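Local coordinates for protein aminoglycoside phosphotransferase (Alicyclobacillus acidocaldarius subsp. acidocaldarius, PDB 4PDY) that probably transfers a phosphoryl group to a small-molecule acceptor, as a kinase-like member of the aminoglycoside phosphotransferase family, at residues 263-275 with 327-339. Sequence-based numbering, arbitrary orientation. Where two conformers were deposited one is given.
With SCN (thiocyanate ion), chain C.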
loop_
_atom_site.group_PDB
_atom_site.type_symbol
_atom_site.label_atom_id
_atom_site.label_comp_id
_atom_site.label_asym_id
_atom_site.label_seq_id
_atom_site.Cartn_x
_atom_site.Cartn_y
_atom_site.Cartn_z
ATOM N N SER A 263 -3.331 -8.332 4.162
ATOM C CA SER A 263 -3.621 -9.745 3.928
ATOM C C SER A 263 -4.095 -10.399 5.220
ATOM O O SER A 263 -5.187 -10.990 5.280
ATOM C CB SER A 263 -2.389 -10.484 3.406
ATOM O OG SER A 263 -1.889 -9.912 2.209
ATOM N N LEU A 264 -3.277 -10.271 6.265
ATOM C CA LEU A 264 -3.570 -10.947 7.515
ATOM C C LEU A 264 -4.864 -10.465 8.161
ATOM O O LEU A 264 -5.586 -11.250 8.757
ATOM C CB LEU A 264 -2.407 -10.832 8.494
ATOM C CG LEU A 264 -1.157 -11.593 8.050
ATOM C CD1 LEU A 264 0.064 -11.101 8.822
ATOM C CD2 LEU A 264 -1.287 -13.107 8.217
ATOM N N GLU A 265 -5.152 -9.165 8.094
ATOM C CA GLU A 265 -6.370 -8.645 8.742
ATOM C C GLU A 265 -7.623 -9.187 8.072
ATOM O O GLU A 265 -8.648 -9.367 8.721
ATOM C CB GLU A 265 -6.419 -7.112 8.720
ATOM C CG GLU A 265 -7.663 -6.538 9.394
ATOM C CD GLU A 265 -8.929 -6.713 8.571
ATOM O OE1 GLU A 265 -8.841 -6.709 7.323
ATOM O OE2 GLU A 265 -10.021 -6.849 9.167
ATOM N N ARG A 266 -7.525 -9.445 6.772
ATOM C CA ARG A 266 -8.658 -9.944 5.991
ATOM C C ARG A 266 -8.702 -11.486 5.886
ATOM O O ARG A 266 -9.760 -12.049 5.590
ATOM C CB ARG A 266 -8.653 -9.286 4.602
ATOM C CG ARG A 266 -9.173 -7.850 4.615
ATOM C CD ARG A 266 -8.606 -6.982 3.496
ATOM N NE ARG A 266 -8.777 -7.545 2.164
ATOM C CZ ARG A 266 -8.195 -7.060 1.069
ATOM N NH1 ARG A 266 -8.411 -7.642 -0.107
ATOM N NH2 ARG A 266 -7.401 -5.996 1.145
ATOM N N GLY A 267 -7.574 -12.159 6.121
ATOM C CA GLY A 267 -7.549 -13.626 6.273
ATOM C C GLY A 267 -7.466 -14.137 7.704
ATOM O O GLY A 267 -6.992 -15.248 7.940
ATOM N N ASN A 268 -7.930 -13.336 8.660
ATOM C CA ASN A 268 -7.867 -13.668 10.085
ATOM C C ASN A 268 -6.578 -14.333 10.519
ATOM O O ASN A 268 -6.549 -15.361 11.197
ATOM C CB ASN A 268 -9.072 -14.461 10.574
ATOM C CG ASN A 268 -9.220 -14.385 12.095
ATOM O OD1 ASN A 268 -8.610 -13.530 12.749
ATOM N ND2 ASN A 268 -9.961 -15.276 12.655
ATOM N N TRP A 269 -5.493 -13.707 10.107
ATOM C CA TRP A 269 -4.189 -13.985 10.693
ATOM C C TRP A 269 -3.730 -15.414 10.398
ATOM O O TRP A 269 -2.942 -15.987 11.125
ATOM C CB TRP A 269 -4.169 -13.575 12.199
ATOM C CG TRP A 269 -4.425 -12.091 12.276
ATOM C CD1 TRP A 269 -5.637 -11.459 12.347
ATOM C CD2 TRP A 269 -3.446 -11.054 12.150
ATOM N NE1 TRP A 269 -5.469 -10.102 12.263
ATOM C CE2 TRP A 269 -4.132 -9.825 12.141
ATOM C CE3 TRP A 269 -2.056 -11.047 12.015
ATOM C CZ2 TRP A 269 -3.481 -8.610 12.044
ATOM C CZ3 TRP A 269 -1.410 -9.835 11.928
ATOM C CH2 TRP A 269 -2.109 -8.634 11.953
ATOM N N ASP A 270 -4.199 -15.940 9.261
ATOM C CA ASP A 270 -3.724 -17.221 8.714
ATOM C C ASP A 270 -2.276 -17.065 8.241
ATOM O O ASP A 270 -1.980 -16.346 7.279
ATOM C CB ASP A 270 -4.623 -17.645 7.550
ATOM C CG ASP A 270 -4.282 -19.023 6.988
ATOM O OD1 ASP A 270 -3.143 -19.494 7.063
ATOM O OD2 ASP A 270 -5.191 -19.669 6.459
ATOM N N GLY A 271 -1.358 -17.730 8.943
ATOM C CA GLY A 271 0.057 -17.602 8.649
ATOM C C GLY A 271 0.493 -18.141 7.314
ATOM O O GLY A 271 1.587 -17.853 6.860
ATOM N N HIS A 272 -0.375 -18.893 6.618
ATOM C CA HIS A 272 -0.027 -19.272 5.241
ATOM C C HIS A 272 0.141 -18.040 4.364
ATOM O O HIS A 272 0.955 -18.038 3.444
ATOM C CB HIS A 272 -1.064 -20.185 4.569
ATOM C CG HIS A 272 -1.164 -21.559 5.152
ATOM N ND1 HIS A 272 -2.118 -21.899 6.089
ATOM C CD2 HIS A 272 -0.452 -22.688 4.916
ATOM C CE1 HIS A 272 -1.975 -23.170 6.421
ATOM N NE2 HIS A 272 -0.993 -23.679 5.701
ATOM N N LEU A 273 -0.623 -16.988 4.662
ATOM C CA LEU A 273 -0.518 -15.753 3.911
ATOM C C LEU A 273 0.821 -15.077 4.187
ATOM O O LEU A 273 1.446 -14.563 3.259
ATOM C CB LEU A 273 -1.664 -14.822 4.267
ATOM C CG LEU A 273 -3.072 -15.373 3.970
ATOM C CD1 LEU A 273 -4.149 -14.603 4.719
ATOM C CD2 LEU A 273 -3.377 -15.387 2.477
ATOM N N ALA A 274 1.266 -15.085 5.459
ATOM C CA ALA A 274 2.546 -14.472 5.806
ATOM C C ALA A 274 3.696 -15.259 5.206
ATOM O O ALA A 274 4.610 -14.691 4.645
ATOM C CB ALA A 274 2.700 -14.354 7.308
ATOM N N TYR A 275 3.600 -16.586 5.260
ATOM C CA TYR A 275 4.647 -17.430 4.713
ATOM C C TYR A 275 4.779 -17.201 3.213
ATOM O O TYR A 275 5.881 -17.095 2.690
ATOM C CB TYR A 275 4.368 -18.898 5.002
ATOM C CG TYR A 275 5.478 -19.819 4.552
ATOM C CD1 TYR A 275 6.712 -19.804 5.185
ATOM C CD2 TYR A 275 5.303 -20.689 3.496
ATOM C CE1 TYR A 275 7.743 -20.646 4.789
ATOM C CE2 TYR A 275 6.326 -21.532 3.083
ATOM C CZ TYR A 275 7.546 -21.507 3.737
ATOM O OH TYR A 275 8.563 -22.341 3.324
ATOM N N GLN A 327 -14.828 -6.304 14.347
ATOM C CA GLN A 327 -14.050 -7.318 13.658
ATOM C C GLN A 327 -12.638 -7.427 14.223
ATOM O O GLN A 327 -12.112 -8.530 14.337
ATOM C CB GLN A 327 -13.982 -7.065 12.149
ATOM C CG GLN A 327 -13.023 -8.016 11.428
ATOM C CD GLN A 327 -13.300 -8.182 9.950
ATOM O OE1 GLN A 327 -14.455 -8.310 9.530
ATOM N NE2 GLN A 327 -12.232 -8.217 9.146
ATOM N N TYR A 328 -12.030 -6.297 14.584
ATOM C CA TYR A 328 -10.701 -6.346 15.189
ATOM C C TYR A 328 -10.759 -7.126 16.510
ATOM O O TYR A 328 -9.902 -7.957 16.795
ATOM C CB TYR A 328 -10.184 -4.936 15.443
ATOM C CG TYR A 328 -8.743 -4.904 15.943
ATOM C CD1 TYR A 328 -7.683 -4.889 15.047
ATOM C CD2 TYR A 328 -8.454 -4.924 17.291
ATOM C CE1 TYR A 328 -6.375 -4.877 15.483
ATOM C CE2 TYR A 328 -7.148 -4.890 17.728
ATOM C CZ TYR A 328 -6.118 -4.869 16.817
ATOM O OH TYR A 328 -4.804 -4.839 17.229
ATOM N N ALA A 329 -11.780 -6.869 17.313
ATOM C CA ALA A 329 -11.942 -7.555 18.587
ATOM C C ALA A 329 -12.118 -9.064 18.388
ATOM O O ALA A 329 -11.531 -9.870 19.103
ATOM C CB ALA A 329 -13.116 -6.982 19.350
ATOM N N VAL A 330 -12.939 -9.434 17.408
ATOM C CA VAL A 330 -13.158 -10.853 17.074
ATOM C C VAL A 330 -11.847 -11.564 16.747
ATOM O O VAL A 330 -11.612 -12.694 17.182
ATOM C CB VAL A 330 -14.157 -11.015 15.905
ATOM C CG1 VAL A 330 -14.128 -12.422 15.334
ATOM C CG2 VAL A 330 -15.556 -10.660 16.381
ATOM N N GLN A 331 -10.999 -10.886 15.994
ATOM C CA GLN A 331 -9.728 -11.454 15.541
ATOM C C GLN A 331 -8.542 -11.246 16.471
ATOM O O GLN A 331 -7.437 -11.718 16.177
ATOM C CB GLN A 331 -9.388 -10.867 14.180
ATOM C CG GLN A 331 -10.470 -11.168 13.169
ATOM C CD GLN A 331 -10.059 -10.881 11.758
ATOM O OE1 GLN A 331 -9.107 -10.131 11.475
ATOM N NE2 GLN A 331 -10.772 -11.493 10.843
ATOM N N ALA A 332 -8.761 -10.550 17.576
ATOM C CA ALA A 332 -7.637 -10.088 18.386
ATOM C C ALA A 332 -6.771 -11.239 18.898
ATOM O O ALA A 332 -5.541 -11.139 18.876
ATOM C CB ALA A 332 -8.124 -9.220 19.533
ATOM N N GLU A 333 -7.384 -12.324 19.362
ATOM C CA GLU A 333 -6.582 -13.434 19.875
ATOM C C GLU A 333 -5.823 -14.149 18.770
ATOM O O GLU A 333 -4.674 -14.531 18.958
ATOM C CB GLU A 333 -7.409 -14.440 20.677
ATOM C CG GLU A 333 -6.575 -15.640 21.107
ATOM C CD GLU A 333 -5.275 -15.205 21.779
ATOM O OE1 GLU A 333 -5.349 -14.278 22.590
ATOM O OE2 GLU A 333 -4.177 -15.733 21.488
ATOM N N LYS A 334 -6.456 -14.323 17.611
ATOM C CA LYS A 334 -5.756 -14.903 16.460
ATOM C C LYS A 334 -4.572 -14.044 16.015
ATOM O O LYS A 334 -3.512 -14.562 15.668
ATOM C CB LYS A 334 -6.712 -15.132 15.277
ATOM C CG LYS A 334 -7.561 -16.372 15.412
ATOM C CD LYS A 334 -6.746 -17.649 15.278
ATOM C CE LYS A 334 -6.410 -17.955 13.834
ATOM N NZ LYS A 334 -5.809 -19.307 13.718
ATOM N N ARG A 335 -4.757 -12.730 16.046
ATOM C CA ARG A 335 -3.678 -11.791 15.724
ATOM C C ARG A 335 -2.515 -11.929 16.725
ATOM O O ARG A 335 -1.345 -12.004 16.330
ATOM C CB ARG A 335 -4.224 -10.359 15.705
ATOM C CG ARG A 335 -3.164 -9.283 15.533
ATOM C CD ARG A 335 -3.786 -7.899 15.432
ATOM N NE ARG A 335 -2.794 -6.840 15.354
ATOM C CZ ARG A 335 -2.120 -6.355 16.411
ATOM N NH1 ARG A 335 -2.357 -6.820 17.631
ATOM N NH2 ARG A 335 -1.227 -5.392 16.233
ATOM N N GLN A 336 -2.849 -11.966 18.016
ATOM C CA GLN A 336 -1.843 -12.172 19.068
ATOM C C GLN A 336 -1.083 -13.473 18.840
ATOM O O GLN A 336 0.140 -13.504 18.918
ATOM C CB GLN A 336 -2.500 -12.209 20.453
ATOM C CG GLN A 336 -3.001 -10.862 20.945
ATOM C CD GLN A 336 -1.897 -9.837 21.086
ATOM O OE1 GLN A 336 -0.868 -10.104 21.708
ATOM N NE2 GLN A 336 -2.111 -8.662 20.541
ATOM N N ALA A 337 -1.810 -14.548 18.534
ATOM C CA ALA A 337 -1.192 -15.862 18.308
ATOM C C ALA A 337 -0.233 -15.851 17.119
ATOM O O ALA A 337 0.837 -16.445 17.136
ATOM C CB ALA A 337 -2.261 -16.923 18.096
ATOM N N PHE A 338 -0.643 -15.183 16.058
ATOM C CA PHE A 338 0.198 -15.086 14.887
ATOM C C PHE A 338 1.476 -14.318 15.176
ATOM O O PHE A 338 2.569 -14.747 14.802
ATOM C CB PHE A 338 -0.492 -14.447 13.680
ATOM C CG PHE A 338 0.477 -14.181 12.581
ATOM C CD1 PHE A 338 0.932 -15.217 11.774
ATOM C CD2 PHE A 338 1.066 -12.937 12.453
ATOM C CE1 PHE A 338 1.931 -14.981 10.839
ATOM C CE2 PHE A 338 2.041 -12.697 11.504
ATOM C CZ PHE A 338 2.465 -13.721 10.687
ATOM N N LEU A 339 1.326 -13.166 15.825
ATOM C CA LEU A 339 2.488 -12.343 16.125
ATOM C C LEU A 339 3.428 -13.049 17.085
ATOM O O LEU A 339 4.626 -12.897 16.964
ATOM C CB LEU A 339 2.092 -10.966 16.636
ATOM C CG LEU A 339 1.315 -10.107 15.625
ATOM C CD1 LEU A 339 0.735 -8.892 16.329
ATOM C CD2 LEU A 339 2.201 -9.696 14.459
HETATM S S SCN C . -3.779 -3.362 13.355
HETATM C C SCN C . -3.234 -4.572 12.839
HETATM N N SCN C . -2.816 -5.500 12.442
HETATM O O HOH W 1 -3.317 -16.761 14.128
#
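L264 touches F338 through CD1, 3.7 Å from CE2, where the tight turn between helices 252-266 and 271-284 packs against helix 319-347 in the helical part of this kinase-like fold. One residue on, E265 OE2 takes a weak bond from Q327 NE2 (2.6 Å), doubtful because it is short for its bent angle and rests on one of two conformers of E265; the carboxylate and amide planes are nearly parallel. The type I' turn G267-D270 then brings N268 over Q331, their amide planes stacked 14° apart. W269 is the centre of the contact. With its CG anti to the carbonyl carbon (chi1 -61°), the indole is held on both faces: L264 CB lies over one, toward its rim, and R335 CB over the other, 3.5 Å from the five-membered-ring centroid and 6° off the normal, a CH-pi contact. The extended R335 chain runs alongside the indole to a salt bridge with D195, while its NE makes a weak bond to a thiocyanate ion, probably from the crystallisation liquor, that sits at the edge of the indole. A water donates to both W269 O and K334 O, linking the turn to the helix backbone. Further along, G271 CA lies near F338 CE1, and A274 CB meets the same phenyl at CZ, 3.4 Å away.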